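Local coordinates for protein N-isopropylammelide isopropylaminohydrolase (Burkholderia multivorans ATCC 17616, PDB 6NBO) that is a zinc-binding enzyme of the amidohydrolase family, with a TIM-barrel fold and, as in relatives, a smaller beta-rich part, at residues L324-N329 / D335-A340; V370-L375 / A381-R386. All blocks are in the same frame, centred on the assembly; numbering follows the deposited sequence.

Contact 1: residues L324-N329 / D335-A340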
loop_
_atom_site.group_PDB
_atom_site.type_symbol
_atom_site.label_atom_id
_atom_site.label_comp_id
_atom_site.label_asym_id
_atom_site.label_seq_id
_atom_site.Cartn_x
_atom_site.Cartn_y
_atom_site.Cartn_z
ATOM N N LEU A 324 9.240 10.851 2.413
ATOM C CA LEU A 324 10.175 10.127 3.273
ATOM C C LEU A 324 10.977 9.099 2.476
ATOM O O LEU A 324 12.168 8.885 2.741
ATOM C CB LEU A 324 9.422 9.454 4.414
ATOM C CG LEU A 324 8.790 10.392 5.441
ATOM C CD1 LEU A 324 7.916 9.583 6.389
ATOM C CD2 LEU A 324 9.875 11.127 6.222
ATOM N N ILE A 325 10.340 8.464 1.494
ATOM C CA ILE A 325 11.066 7.564 0.594
ATOM C C ILE A 325 12.167 8.327 -0.143
ATOM O O ILE A 325 13.320 7.877 -0.228
ATOM C CB ILE A 325 10.076 6.889 -0.377
ATOM C CG1 ILE A 325 9.184 5.899 0.389
ATOM C CG2 ILE A 325 10.811 6.176 -1.516
ATOM C CD1 ILE A 325 8.014 5.352 -0.419
ATOM N N ALA A 326 11.824 9.500 -0.682
ATOM C CA ALA A 326 12.800 10.324 -1.384
ATOM C C ALA A 326 13.966 10.693 -0.473
ATOM O O ALA A 326 15.138 10.564 -0.853
ATOM C CB ALA A 326 12.108 11.578 -1.934
ATOM N N MET A 327 13.664 11.134 0.751
ATOM C CA MET A 327 14.724 11.469 1.701
ATOM C C MET A 327 15.596 10.262 2.001
ATOM O O MET A 327 16.830 10.355 2.007
ATOM C CB MET A 327 14.113 12.004 3.006
ATOM C CG MET A 327 13.431 13.348 2.885
ATOM S SD MET A 327 12.576 13.747 4.444
ATOM C CE MET A 327 12.632 15.530 4.404
ATOM N N ARG A 328 14.967 9.116 2.266
ATOM C CA ARG A 328 15.726 7.918 2.604
ATOM C C ARG A 328 16.653 7.512 1.469
ATOM O O ARG A 328 17.742 6.983 1.716
ATOM C CB ARG A 328 14.772 6.774 2.952
ATOM C CG ARG A 328 15.459 5.476 3.372
ATOM C CD ARG A 328 16.229 5.636 4.687
ATOM N NE ARG A 328 16.924 4.411 5.084
ATOM C CZ ARG A 328 18.120 4.049 4.631
ATOM N NH1 ARG A 328 18.760 4.821 3.758
ATOM N NH2 ARG A 328 18.678 2.916 5.049
ATOM N N ASN A 329 16.255 7.765 0.225
ATOM C CA ASN A 329 17.061 7.412 -0.933
ATOM C C ASN A 329 17.957 8.555 -1.394
ATOM O O ASN A 329 18.576 8.448 -2.459
ATOM C CB ASN A 329 16.148 6.946 -2.071
ATOM C CG ASN A 329 15.685 5.510 -1.888
ATOM O OD1 ASN A 329 16.266 4.593 -2.454
ATOM N ND2 ASN A 329 14.642 5.307 -1.080
ATOM N N ASP A 335 13.251 15.044 -10.890
ATOM C CA ASP A 335 12.785 13.797 -11.493
ATOM C C ASP A 335 12.936 12.623 -10.527
ATOM O O ASP A 335 12.174 11.650 -10.609
ATOM C CB ASP A 335 13.483 13.540 -12.835
ATOM C CG ASP A 335 15.005 13.559 -12.757
ATOM O OD1 ASP A 335 15.593 13.243 -11.697
ATOM O OD2 ASP A 335 15.621 13.884 -13.794
ATOM N N ALA A 336 13.874 12.711 -9.576
ATOM C CA ALA A 336 13.956 11.684 -8.545
ATOM C C ALA A 336 12.776 11.775 -7.583
ATOM O O ALA A 336 12.231 10.747 -7.163
ATOM C CB ALA A 336 15.279 11.797 -7.784
ATOM N N LEU A 337 12.372 12.994 -7.208
ATOM C CA LEU A 337 11.162 13.148 -6.403
ATOM C C LEU A 337 9.947 12.572 -7.126
ATOM O O LEU A 337 9.046 12.014 -6.496
ATOM C CB LEU A 337 10.933 14.620 -6.068
ATOM C CG LEU A 337 11.521 15.068 -4.717
ATOM C CD1 LEU A 337 12.986 14.671 -4.600
ATOM C CD2 LEU A 337 11.392 16.571 -4.580
ATOM N N GLU A 338 9.903 12.700 -8.451
ATOM C CA GLU A 338 8.787 12.114 -9.187
ATOM C C GLU A 338 8.864 10.594 -9.185
ATOM O O GLU A 338 7.825 9.926 -9.229
ATOM C CB GLU A 338 8.757 12.672 -10.617
ATOM C CG GLU A 338 8.428 14.166 -10.629
ATOM C CD GLU A 338 8.367 14.746 -12.032
ATOM O OE1 GLU A 338 8.094 13.984 -12.978
ATOM O OE2 GLU A 338 8.590 15.965 -12.179
ATOM N N VAL A 339 10.077 10.031 -9.124
ATOM C CA VAL A 339 10.203 8.589 -8.945
ATOM C C VAL A 339 9.627 8.179 -7.598
ATOM O O VAL A 339 8.940 7.158 -7.481
ATOM C CB VAL A 339 11.671 8.147 -9.084
ATOM C CG1 VAL A 339 11.822 6.697 -8.629
ATOM C CG2 VAL A 339 12.140 8.318 -10.515
ATOM N N ALA A 340 9.891 8.973 -6.558
ATOM C CA ALA A 340 9.313 8.657 -5.256
ATOM C C ALA A 340 7.796 8.777 -5.295
ATOM O O ALA A 340 7.084 7.931 -4.737
ATOM C CB ALA A 340 9.906 9.567 -4.173
#
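A326 and A340 mark the place where two consecutive helices come nearest: their CA atoms lie 5.5 Å apart, and the short axes of 324-328 and 335-340 approach to 8.9 Å at an angle of 126° between their N-to-C directions, closer to antiparallel than to parallel. The side chains at the nearest point are both alanine, and no hydrogen bond links the segments, so the evidence is for purely apolar contact. The two alanine methyls meet directly, A326 CB lying 3.7 Å from A340 CB; with both CB atoms pointing toward the opposite helix, backbone comes near backbone with little between. Larger side chains close in around this pair. From one helix, L337 reaches across by its turn at chi2 (52°), which swings the CD1 branch to 4.2 Å from A326 CB. From the other, I325 uses its CG2 branch, 4.4 Å from A340 CB. A326 thus touches both L337 and A340, about one helical turn apart. At the C-terminal end of the first helix, N329 folds its amide back: ND2 donates to I325 O at 3.0 Å with an N-H...O angle of 165°, while the backbone N of N329 reaches the same oxygen from the opposite face of its plane. This carbonyl is therefore held by two donors, and N329 OD1 is taken up by the backbone N of V289. The contact joins helices 318-328 and 334-342, which follow strand 299-301, consistent with the barrel's helical outside; helix 289-295 meets I325 through V289, and helix 375-381 meets L337 through A376 and V380.

Contact 2: residues V370-L375 / A381-R386; sequences VDAMTL and ARPVRR
V370 and P383 form the tight part of this contact, with V370 CB 3.6 Å from P383 CG. The proline ring also has A372 CB nearby and lays its CB 3.7 Å from D371 O, so it packs on three consecutive residues. V370 CG1, anti to the carbonyl carbon (chi1 -69°), runs alongside the R385 chain and meets its CD at 3.7 Å. R385 bends at chi2 and chi3, which brings its guanidinium back to its own segment: NE, at 2.9 Å, donates to P383 O nearly along the C=O axis (161°), whereas NH2 donates from above the carbonyl plane. That side-on grip, with the oxygen in the guanidinium plane, ties R385 to the extended backbone two residues earlier, while D317 and the A118 carbonyl take NH1. The other side is looser and reaches solvent, D371 and V384 being exposed. No direct hydrogen bond crosses the segments; a water bridges them instead, accepting from D371 N and donating to V384 O at 2.7 Å. Farther out, D371 OD2 and R386 NH2 stay 5.0 Å apart, and R386 NH1 instead donates to the G52 carbonyl. The two loops flank helix 375-381, one entering it from strand 367-370 and the other leaving it for strand 387-390; strand 56-66 touches V370 through I56 and R385 through L61, and helix 318-328 touches R385 through L319.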
loop_
_atom_site.group_PDB
_atom_site.type_symbol
_atom_site.label_atom_id
_atom_site.label_comp_id
_atom_site.label_asym_id
_atom_site.label_seq_id
_atom_site.Cartn_x
_atom_site.Cartn_y
_atom_site.Cartn_z
ATOM N N VAL A 370 -4.290 19.489 -5.785
ATOM C CA VAL A 370 -3.411 20.164 -4.826
ATOM C C VAL A 370 -2.860 21.442 -5.440
ATOM O O VAL A 370 -2.564 21.492 -6.641
ATOM C CB VAL A 370 -2.242 19.261 -4.354
ATOM C CG1 VAL A 370 -2.769 18.139 -3.508
ATOM C CG2 VAL A 370 -1.431 18.734 -5.534
ATOM N N ASP A 371 -2.727 22.482 -4.609
ATOM C CA ASP A 371 -2.127 23.747 -5.037
ATOM C C ASP A 371 -0.616 23.603 -4.918
ATOM O O ASP A 371 -0.042 23.795 -3.842
ATOM C CB ASP A 371 -2.639 24.916 -4.196
ATOM C CG ASP A 371 -1.952 26.252 -4.544
ATOM O OD1 ASP A 371 -1.278 26.332 -5.596
ATOM O OD2 ASP A 371 -2.083 27.225 -3.761
ATOM N N ALA A 372 0.030 23.254 -6.029
ATOM C CA ALA A 372 1.478 23.153 -6.107
ATOM C C ALA A 372 1.891 23.489 -7.530
ATOM O O ALA A 372 1.162 23.205 -8.482
ATOM C CB ALA A 372 1.981 21.756 -5.724
ATOM N N MET A 373 3.066 24.099 -7.666
ATOM C CA MET A 373 3.549 24.460 -8.993
ATOM C C MET A 373 4.058 23.238 -9.745
ATOM O O MET A 373 3.884 23.141 -10.962
ATOM C CB MET A 373 4.640 25.527 -8.889
ATOM N N THR A 374 4.692 22.295 -9.045
ATOM C CA THR A 374 5.283 21.123 -9.682
ATOM C C THR A 374 4.940 19.888 -8.861
ATOM O O THR A 374 4.567 19.988 -7.689
ATOM C CB THR A 374 6.812 21.237 -9.808
ATOM O OG1 THR A 374 7.397 21.305 -8.500
ATOM C CG2 THR A 374 7.220 22.483 -10.613
ATOM N N LEU A 375 5.082 18.712 -9.487
ATOM C CA LEU A 375 4.940 17.465 -8.736
ATOM C C LEU A 375 5.969 17.368 -7.619
ATOM O O LEU A 375 5.665 16.860 -6.535
ATOM C CB LEU A 375 5.068 16.253 -9.666
ATOM C CG LEU A 375 4.044 16.076 -10.797
ATOM C CD1 LEU A 375 4.441 14.919 -11.700
ATOM C CD2 LEU A 375 2.662 15.831 -10.230
ATOM N N ALA A 381 6.122 19.671 -0.113
ATOM C CA ALA A 381 5.257 20.593 0.611
ATOM C C ALA A 381 4.001 19.926 1.149
ATOM O O ALA A 381 3.401 20.449 2.096
ATOM C CB ALA A 381 4.847 21.773 -0.272
ATOM N N ARG A 382 3.596 18.795 0.577
ATOM C CA ARG A 382 2.397 18.077 1.000
ATOM C C ARG A 382 1.189 19.005 1.161
ATOM O O ARG A 382 0.536 19.006 2.207
ATOM C CB ARG A 382 2.666 17.327 2.298
ATOM C CG ARG A 382 3.757 16.237 2.172
ATOM C CD ARG A 382 4.565 16.111 3.465
ATOM N NE ARG A 382 5.510 17.212 3.665
ATOM C CZ ARG A 382 6.022 17.540 4.850
ATOM N NH1 ARG A 382 5.648 16.873 5.936
ATOM N NH2 ARG A 382 6.885 18.546 4.964
ATOM N N PRO A 383 0.865 19.807 0.148
ATOM C CA PRO A 383 -0.270 20.725 0.289
ATOM C C PRO A 383 -1.559 19.971 0.589
ATOM O O PRO A 383 -1.734 18.820 0.192
ATOM C CB PRO A 383 -0.336 21.428 -1.078
ATOM C CG PRO A 383 0.284 20.486 -2.023
ATOM C CD PRO A 383 1.367 19.761 -1.240
ATOM N N VAL A 384 -2.467 20.641 1.305
ATOM C CA VAL A 384 -3.749 20.028 1.637
ATOM C C VAL A 384 -4.429 19.570 0.358
ATOM O O VAL A 384 -4.283 20.196 -0.696
ATOM C CB VAL A 384 -4.629 21.027 2.415
ATOM C CG1 VAL A 384 -5.008 22.210 1.533
ATOM C CG2 VAL A 384 -5.881 20.349 2.951
ATOM N N ARG A 385 -5.135 18.439 0.423
ATOM C CA ARG A 385 -5.922 18.020 -0.736
ATOM C C ARG A 385 -7.120 18.955 -0.854
ATOM O O ARG A 385 -8.067 18.877 -0.061
ATOM C CB ARG A 385 -6.384 16.569 -0.617
ATOM C CG ARG A 385 -5.323 15.560 -0.233
ATOM C CD ARG A 385 -4.037 15.675 -1.050
ATOM N NE ARG A 385 -2.942 16.273 -0.284
ATOM C CZ ARG A 385 -2.096 15.577 0.475
ATOM N NH1 ARG A 385 -2.214 14.259 0.583
ATOM N NH2 ARG A 385 -1.125 16.204 1.128
ATOM N N ARG A 386 -7.079 19.859 -1.827
ATOM C CA ARG A 386 -8.190 20.789 -1.990
ATOM C C ARG A 386 -9.481 20.055 -2.340
ATOM O O ARG A 386 -10.564 20.420 -1.862
ATOM C CB ARG A 386 -7.859 21.814 -3.066
ATOM C CG ARG A 386 -8.961 22.852 -3.189
ATOM C CD ARG A 386 -8.950 23.501 -4.537
ATOM N NE ARG A 386 -7.762 24.318 -4.721
ATOM C CZ ARG A 386 -7.366 24.775 -5.900
ATOM N NH1 ARG A 386 -8.070 24.481 -6.989
ATOM N NH2 ARG A 386 -6.268 25.515 -5.991
HETATM O O HOH W 1 -3.680 22.487 -1.890
#

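Overall arrangement
Contact 1 is a buried crossing of two helices, whereas contact 2, farther from the chain's centre, is a partly buried meeting of loops with D371 and V384 exposed. Their chemistry differs accordingly: apolar groups alone span contact 1, while contact 2 combines proline-valine packing with a water bridge and arginines whose polar ends bond within their own segment or to residues beyond it, not across the contact. They follow one another along the chain and lie on the same side of its centre, their own centres about 16 Å apart. E338 CD touches L375 CD1 at 3.9 Å, and helix 375-381, framed by contact 2, packs on L337. Helix 318-328 likewise serves both, supplying I325 and A326 to contact 1 and L319 beside R385.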